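Local coordinates for protein similar to hydroxylamine oxidoreductase (Kuenenia stuttgartiensis, PDB 6H5L) that probably works as an oxidoreductase, a multiheme c-type subunit of a reducing hydroxylamine-oxidoreductase-like complex with 60 hemes from an anammox bacterium, at residues A[188-193]-A[447-452]; A[225-230]-A[251-256]. One frame throughout, in Å; residues are numbered along the deposited sequence.

Contact 1: A[188-193]-A[447-452]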
loop_
_atom_site.group_PDB
_atom_site.type_symbol
_atom_site.label_atom_id
_atom_site.label_comp_id
_atom_site.label_asym_id
_atom_site.label_seq_id
_atom_site.Cartn_x
_atom_site.Cartn_y
_atom_site.Cartn_z
ATOM N N ALA A 188 -40.471 8.445 -49.432
ATOM C CA ALA A 188 -40.926 9.725 -48.900
ATOM C C ALA A 188 -42.130 10.259 -49.665
ATOM O O ALA A 188 -43.002 10.903 -49.072
ATOM C CB ALA A 188 -39.784 10.736 -48.939
ATOM N N ARG A 189 -42.198 9.995 -50.973
ATOM C CA ARG A 189 -43.368 10.386 -51.754
ATOM C C ARG A 189 -44.632 9.744 -51.208
ATOM O O ARG A 189 -45.693 10.376 -51.177
ATOM C CB ARG A 189 -43.179 9.991 -53.217
ATOM C CG ARG A 189 -42.421 10.981 -54.080
ATOM C CD ARG A 189 -42.120 10.346 -55.428
ATOM N NE ARG A 189 -42.555 11.158 -56.559
ATOM C CZ ARG A 189 -42.600 10.716 -57.812
ATOM N NH1 ARG A 189 -42.241 9.469 -58.085
ATOM N NH2 ARG A 189 -43.007 11.514 -58.790
ATOM N N ARG A 190 -44.539 8.487 -50.783
ATOM C CA ARG A 190 -45.697 7.720 -50.351
ATOM C C ARG A 190 -45.996 7.873 -48.865
ATOM O O ARG A 190 -46.902 7.203 -48.359
ATOM C CB ARG A 190 -45.495 6.242 -50.697
ATOM C CG ARG A 190 -44.972 6.040 -52.108
ATOM C CD ARG A 190 -45.222 4.637 -52.616
ATOM N NE ARG A 190 -44.995 4.559 -54.055
ATOM C CZ ARG A 190 -45.598 3.689 -54.858
ATOM N NH1 ARG A 190 -45.334 3.690 -56.157
ATOM N NH2 ARG A 190 -46.470 2.825 -54.361
ATOM N N GLY A 191 -45.262 8.726 -48.160
ATOM C CA GLY A 191 -45.515 8.968 -46.756
ATOM C C GLY A 191 -44.710 8.132 -45.789
ATOM O O GLY A 191 -45.058 8.086 -44.603
ATOM N N TYR A 192 -43.646 7.472 -46.247
ATOM C CA TYR A 192 -42.801 6.649 -45.390
ATOM C C TYR A 192 -41.396 7.229 -45.256
ATOM O O TYR A 192 -40.421 6.484 -45.142
ATOM C CB TYR A 192 -42.726 5.214 -45.913
ATOM C CG TYR A 192 -44.057 4.632 -46.331
ATOM C CD1 TYR A 192 -45.058 4.392 -45.399
ATOM C CD2 TYR A 192 -44.305 4.309 -47.658
ATOM C CE1 TYR A 192 -46.275 3.857 -45.780
ATOM C CE2 TYR A 192 -45.516 3.773 -48.049
ATOM C CZ TYR A 192 -46.497 3.549 -47.105
ATOM O OH TYR A 192 -47.705 3.015 -47.491
ATOM N N LEU A 193 -41.279 8.558 -45.277
ATOM C CA LEU A 193 -39.971 9.190 -45.140
ATOM C C LEU A 193 -39.322 8.831 -43.809
ATOM O O LEU A 193 -38.144 8.463 -43.758
ATOM C CB LEU A 193 -40.102 10.707 -45.275
ATOM C CG LEU A 193 -38.852 11.509 -44.901
ATOM C CD1 LEU A 193 -37.743 11.312 -45.927
ATOM C CD2 LEU A 193 -39.180 12.986 -44.726
ATOM N N LEU A 447 -38.794 -1.054 -49.910
ATOM C CA LEU A 447 -40.094 -0.439 -50.131
ATOM C C LEU A 447 -40.983 -1.388 -50.920
ATOM O O LEU A 447 -40.513 -2.082 -51.826
ATOM C CB LEU A 447 -39.950 0.893 -50.880
ATOM C CG LEU A 447 -41.222 1.604 -51.342
ATOM C CD1 LEU A 447 -42.082 1.999 -50.154
ATOM C CD2 LEU A 447 -40.871 2.817 -52.187
ATOM N N GLN A 448 -42.265 -1.415 -50.567
ATOM C CA GLN A 448 -43.263 -2.208 -51.271
ATOM C C GLN A 448 -44.246 -1.270 -51.957
ATOM O O GLN A 448 -44.958 -0.511 -51.289
ATOM C CB GLN A 448 -44.000 -3.151 -50.319
ATOM C CG GLN A 448 -45.115 -3.939 -50.989
ATOM C CD GLN A 448 -44.610 -4.831 -52.103
ATOM O OE1 GLN A 448 -43.469 -5.288 -52.077
ATOM N NE2 GLN A 448 -45.460 -5.084 -53.092
ATOM N N MET A 449 -44.279 -1.323 -53.282
ATOM C CA MET A 449 -45.204 -0.544 -54.084
ATOM C C MET A 449 -46.367 -1.436 -54.514
ATOM O O MET A 449 -46.520 -2.565 -54.036
ATOM C CB MET A 449 -44.461 0.081 -55.265
ATOM C CG MET A 449 -43.403 1.089 -54.841
ATOM S SD MET A 449 -42.449 1.733 -56.224
ATOM C CE MET A 449 -41.724 0.216 -56.836
ATOM N N GLN A 450 -47.202 -0.934 -55.420
ATOM C CA GLN A 450 -48.415 -1.645 -55.817
ATOM C C GLN A 450 -48.024 -2.891 -56.603
ATOM O O GLN A 450 -47.727 -2.821 -57.797
ATOM C CB GLN A 450 -49.320 -0.735 -56.637
ATOM C CG GLN A 450 -50.776 -1.156 -56.655
ATOM C CD GLN A 450 -51.449 -0.959 -55.313
ATOM O OE1 GLN A 450 -51.574 -1.896 -54.525
ATOM N NE2 GLN A 450 -51.890 0.266 -55.045
ATOM N N ASP A 451 -48.022 -4.040 -55.921
ATOM C CA ASP A 451 -47.668 -5.331 -56.515
ATOM C C ASP A 451 -46.270 -5.311 -57.132
ATOM O O ASP A 451 -46.010 -5.986 -58.132
ATOM C CB ASP A 451 -48.711 -5.772 -57.547
ATOM C CG ASP A 451 -50.059 -6.076 -56.916
ATOM O OD1 ASP A 451 -50.087 -6.753 -55.865
ATOM O OD2 ASP A 451 -51.091 -5.632 -57.465
ATOM N N ASN A 452 -45.362 -4.543 -56.535
ATOM C CA ASN A 452 -43.985 -4.448 -57.001
ATOM C C ASN A 452 -43.071 -4.196 -55.807
ATOM O O ASN A 452 -43.153 -3.132 -55.179
ATOM C CB ASN A 452 -43.843 -3.337 -58.046
ATOM C CG ASN A 452 -42.450 -3.269 -58.652
ATOM O OD1 ASN A 452 -41.594 -4.112 -58.380
ATOM N ND2 ASN A 452 -42.223 -2.266 -59.490
#
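Arg190 faces Met449 and Tyr192 faces Leu447 in reverse chain order, with CA-CA separations of 9.1 Å from Arg190 to Met449 and 8.9 Å from Tyr192 to Leu447, so the contact is made mainly by side chains. Between Arg190 and Tyr192, Gly191 takes positive phi and closes a Schellman motif, its N bonded back to Ala188 O; on the far side a type II beta turn runs from Met449 to Asn452. Arg190 reaches across with its CG anti to the carbonyl carbon (chi1 -46°) and the chain extended as far as NE. Its guanidinium is laid flat against Met449, whose CG sits over the centre of one face at 3.4 Å from Arg190 CZ, while Met449 SD lies 3.5 Å from Arg190 NH1. The two side chains cross at about a right angle. Beside them Leu447 presents CD1 to Tyr192 CD2 at 4.1 Å, a lighter apolar touch. The charge of Arg190 is met by Asp401 at NH1 and Glu186 at NE, and the same OD2 of Asp401 also accepts a bond from Gln450 N. A leucine here would probably leave Asp401 without its cationic mate, Glu186 with Arg189 as its remaining arginine partner, and Met449 without the flat group lying on it. The contact thus joins the C-terminal end of helix 182-189 to the loop linking helices 443-446 and 455-476. A second subunit closes over it: Gln379 from its helix 356-389 bonds Tyr192 OH, and Met492 from its helix 480-513 packs on Leu447.

Contact 2: A[225-230]-A[251-256]. With HEC (heme c), chain H.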
loop_
_atom_site.group_PDB
_atom_site.type_symbol
_atom_site.label_atom_id
_atom_site.label_comp_id
_atom_site.label_asym_id
_atom_site.label_seq_id
_atom_site.Cartn_x
_atom_site.Cartn_y
_atom_site.Cartn_z
ATOM N N GLN A 225 -11.823 0.249 -29.238
ATOM C CA GLN A 225 -12.413 -1.028 -28.852
ATOM C C GLN A 225 -13.515 -1.422 -29.831
ATOM O O GLN A 225 -14.203 -0.554 -30.377
ATOM C CB GLN A 225 -12.965 -0.960 -27.434
ATOM C CG GLN A 225 -13.376 0.424 -26.973
ATOM C CD GLN A 225 -13.442 0.535 -25.461
ATOM O OE1 GLN A 225 -12.679 -0.116 -24.746
ATOM N NE2 GLN A 225 -14.356 1.360 -24.967
ATOM N N PRO A 226 -13.686 -2.730 -30.065
ATOM C CA PRO A 226 -14.628 -3.183 -31.105
ATOM C C PRO A 226 -16.054 -2.691 -30.925
ATOM O O PRO A 226 -16.771 -2.535 -31.922
ATOM C CB PRO A 226 -14.550 -4.710 -30.995
ATOM C CG PRO A 226 -13.199 -4.978 -30.453
ATOM C CD PRO A 226 -12.897 -3.843 -29.512
ATOM N N GLU A 227 -16.490 -2.442 -29.687
ATOM C CA GLU A 227 -17.876 -2.053 -29.448
ATOM C C GLU A 227 -18.230 -0.714 -30.081
ATOM O O GLU A 227 -19.419 -0.417 -30.246
ATOM C CB GLU A 227 -18.163 -2.008 -27.944
ATOM C CG GLU A 227 -18.323 -3.374 -27.277
ATOM C CD GLU A 227 -16.999 -4.077 -27.023
ATOM O OE1 GLU A 227 -17.018 -5.208 -26.490
ATOM O OE2 GLU A 227 -15.940 -3.500 -27.347
ATOM N N ALA A 228 -17.236 0.102 -30.439
ATOM C CA ALA A 228 -17.518 1.394 -31.052
ATOM C C ALA A 228 -18.114 1.263 -32.447
ATOM O O ALA A 228 -18.751 2.208 -32.926
ATOM C CB ALA A 228 -16.244 2.238 -31.111
ATOM N N CYS A 229 -17.924 0.120 -33.105
ATOM C CA CYS A 229 -18.432 -0.098 -34.452
ATOM C C CYS A 229 -19.735 -0.881 -34.481
ATOM O O CYS A 229 -20.357 -0.974 -35.543
ATOM C CB CYS A 229 -17.392 -0.846 -35.297
ATOM S SG CYS A 229 -15.680 -0.501 -34.862
ATOM N N MET A 230 -20.165 -1.438 -33.350
ATOM C CA MET A 230 -21.231 -2.431 -33.367
ATOM C C MET A 230 -22.629 -1.823 -33.376
ATOM O O MET A 230 -23.594 -2.536 -33.672
ATOM C CB MET A 230 -21.075 -3.379 -32.174
ATOM C CG MET A 230 -19.669 -3.944 -32.040
ATOM S SD MET A 230 -19.596 -5.446 -31.046
ATOM C CE MET A 230 -20.634 -4.982 -29.666
ATOM N N LYS A 251 -14.681 -13.708 -28.445
ATOM C CA LYS A 251 -14.879 -14.307 -27.129
ATOM C C LYS A 251 -13.651 -14.115 -26.248
ATOM O O LYS A 251 -13.775 -13.859 -25.044
ATOM C CB LYS A 251 -15.212 -15.792 -27.269
ATOM C CG LYS A 251 -16.641 -16.065 -27.706
ATOM C CD LYS A 251 -17.624 -15.477 -26.709
ATOM C CE LYS A 251 -18.678 -14.639 -27.405
ATOM N NZ LYS A 251 -19.418 -13.768 -26.451
ATOM N N ILE A 252 -12.458 -14.231 -26.831
ATOM C CA ILE A 252 -11.235 -14.038 -26.061
ATOM C C ILE A 252 -11.067 -12.571 -25.684
ATOM O O ILE A 252 -10.627 -12.247 -24.575
ATOM C CB ILE A 252 -10.024 -14.572 -26.846
ATOM C CG1 ILE A 252 -10.083 -16.098 -26.934
ATOM C CG2 ILE A 252 -8.723 -14.114 -26.207
ATOM C CD1 ILE A 252 -9.015 -16.706 -27.820
ATOM N N TYR A 253 -11.425 -11.660 -26.592
ATOM C CA TYR A 253 -11.357 -10.238 -26.270
ATOM C C TYR A 253 -12.322 -9.884 -25.145
ATOM O O TYR A 253 -11.956 -9.177 -24.201
ATOM C CB TYR A 253 -11.649 -9.396 -27.512
ATOM C CG TYR A 253 -12.231 -8.033 -27.194
ATOM C CD1 TYR A 253 -11.466 -7.054 -26.571
ATOM C CD2 TYR A 253 -13.546 -7.726 -27.520
ATOM C CE1 TYR A 253 -11.998 -5.812 -26.276
ATOM C CE2 TYR A 253 -14.085 -6.486 -27.231
ATOM C CZ TYR A 253 -13.308 -5.534 -26.609
ATOM O OH TYR A 253 -13.842 -4.298 -26.323
ATOM N N GLU A 254 -13.562 -10.369 -25.228
ATOM C CA GLU A 254 -14.559 -10.019 -24.221
ATOM C C GLU A 254 -14.182 -10.545 -22.840
ATOM O O GLU A 254 -14.517 -9.922 -21.825
ATOM C CB GLU A 254 -15.932 -10.540 -24.639
ATOM C CG GLU A 254 -16.582 -9.718 -25.742
ATOM C CD GLU A 254 -17.503 -10.535 -26.626
ATOM O OE1 GLU A 254 -17.851 -11.672 -26.242
ATOM O OE2 GLU A 254 -17.870 -10.041 -27.714
ATOM N N LYS A 255 -13.490 -11.681 -22.776
ATOM C CA LYS A 255 -13.111 -12.275 -21.501
ATOM C C LYS A 255 -11.711 -11.886 -21.040
ATOM O O LYS A 255 -11.366 -12.147 -19.883
ATOM C CB LYS A 255 -13.223 -13.801 -21.578
ATOM C CG LYS A 255 -14.646 -14.303 -21.781
ATOM C CD LYS A 255 -15.601 -13.704 -20.752
ATOM C CE LYS A 255 -15.270 -14.161 -19.335
ATOM N NZ LYS A 255 -16.146 -13.512 -18.318
ATOM N N GLU A 256 -10.901 -11.271 -21.903
ATOM C CA GLU A 256 -9.572 -10.805 -21.524
ATOM C C GLU A 256 -9.411 -9.300 -21.720
ATOM O O GLU A 256 -8.280 -8.804 -21.730
ATOM C CB GLU A 256 -8.490 -11.547 -22.314
ATOM C CG GLU A 256 -8.444 -13.046 -22.081
ATOM C CD GLU A 256 -7.219 -13.690 -22.709
ATOM O OE1 GLU A 256 -6.217 -12.976 -22.914
ATOM O OE2 GLU A 256 -7.258 -14.904 -23.002
HETATM FE FE HEC H . -18.405 1.316 -40.949
HETATM C CHA HEC H . -18.716 1.013 -44.346
HETATM C CHB HEC H . -15.650 -0.759 -41.019
HETATM C CHC HEC H . -17.936 1.769 -37.559
HETATM C CHD HEC H . -21.404 2.948 -40.733
HETATM N NA HEC H . -17.382 0.307 -42.405
HETATM C C1A HEC H . -17.671 0.336 -43.757
HETATM C C2A HEC H . -16.679 -0.472 -44.438
HETATM C C3A HEC H . -15.838 -0.960 -43.524
HETATM C C4A HEC H . -16.260 -0.481 -42.223
HETATM C CMA HEC H . -14.625 -1.874 -43.802
HETATM C CAA HEC H . -16.599 -0.728 -45.955
HETATM C CBA HEC H . -17.317 -2.028 -46.286
HETATM C CGA HEC H . -16.981 -2.427 -47.696
HETATM O O1A HEC H . -17.809 -3.132 -48.317
HETATM O O2A HEC H . -15.897 -2.034 -48.200
HETATM N NB HEC H . -17.068 0.595 -39.540
HETATM C C1B HEC H . -15.949 -0.172 -39.809
HETATM C C2B HEC H . -15.150 -0.241 -38.600
HETATM C C3B HEC H . -15.784 0.452 -37.646
HETATM C C4B HEC H . -17.002 0.995 -38.218
HETATM C CMB HEC H . -13.818 -1.014 -38.456
HETATM C CAB HEC H . -15.328 0.662 -36.183
HETATM C CBB HEC H . -14.014 1.470 -36.082
HETATM N NC HEC H . -19.477 2.158 -39.425
HETATM C C1C HEC H . -19.084 2.304 -38.109
HETATM C C2C HEC H . -19.952 3.289 -37.487
HETATM C C3C HEC H . -21.016 3.411 -38.296
HETATM C C4C HEC H . -20.667 2.837 -39.576
HETATM C CMC HEC H . -20.001 3.480 -35.953
HETATM C CAC HEC H . -22.293 4.254 -38.067
HETATM C CBC HEC H . -22.012 5.725 -38.428
HETATM N ND HEC H . -19.830 1.912 -42.330
HETATM C C1D HEC H . -21.026 2.535 -41.992
HETATM C C2D HEC H . -21.825 2.689 -43.184
HETATM C C3D HEC H . -20.987 2.081 -44.316
HETATM C C4D HEC H . -19.765 1.627 -43.692
HETATM C CMD HEC H . -23.226 3.328 -43.269
HETATM C CAD HEC H . -21.346 1.969 -45.812
HETATM C CBD HEC H . -21.662 3.339 -46.396
HETATM C CGD HEC H . -21.950 3.180 -47.862
HETATM O O1D HEC H . -21.224 3.792 -48.687
HETATM O O2D HEC H . -22.901 2.428 -48.199
#
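Pro226 lies opposite Tyr253, their CA atoms 9.2 Å apart, where a stretch with helical backbone angles but no regular helical bonding (226-230) approaches helix 248-256. Tyr253 carries the contact. With CG anti to the backbone N (chi1 153°), its ring projects from the helix and meets two neighbours in different ways. Pro226 covers one face: its CG stands 4.0 Å from the Tyr253 ring centroid, a CH-pi contact displaced toward the rim, and its CD comes within 3.4 Å of Tyr253 CZ. Glu227 instead arrives at the edge, its chain folded at chi2 (78°) so that the carboxylate meets the phenol head-on to the advancing Tyr253 side chain. There Tyr253 OH donates a hydrogen bond to Glu227 OE2, modelled as very short at 2.5 Å, and Glu227 OE1 lies 3.3 Å from Tyr253 CE2, with carboxylate and ring planes 49° apart. Gln225 CB also touches the phenol, 3.6 Å from Tyr253 OH. The phenol oxygen is gripped a second time by Lys255 NZ of the second subunit, which probably helps to offset the negative charge of Glu227 in this buried setting. Tyr244 of helix 240-245 packs on both Pro226 and Tyr253. Further along the same segment, Cys229 SG is covalently bound to CAB of the heme at 1.8 Å. This is the thioether linkage of a c-type cytochrome, and Cys229 is the first cysteine of a CxxCH heme-binding motif whose N-terminal approach is packed against Tyr253.

Overall arrangement
Contacts 1 and 2 are separate points of one heme-filled chain, their centres 39 Å apart and their nearest atoms about 21 Å apart. In sequence, both segments of contact 2 fall between 188-193 and 447-452. Contact 2 sits among the hemes: 225-230 carries a covalent heme attachment, the side chain of Pro226 is about 5 Å from another heme, and Ile252 helps line a further heme pocket. Contact 1 is more remote, with the Leu447 side chain about 8 Å from a heme. Both touch the second subunit, so each combines packing within the chain with assembly of the complex; contact 2 also meets a third subunit.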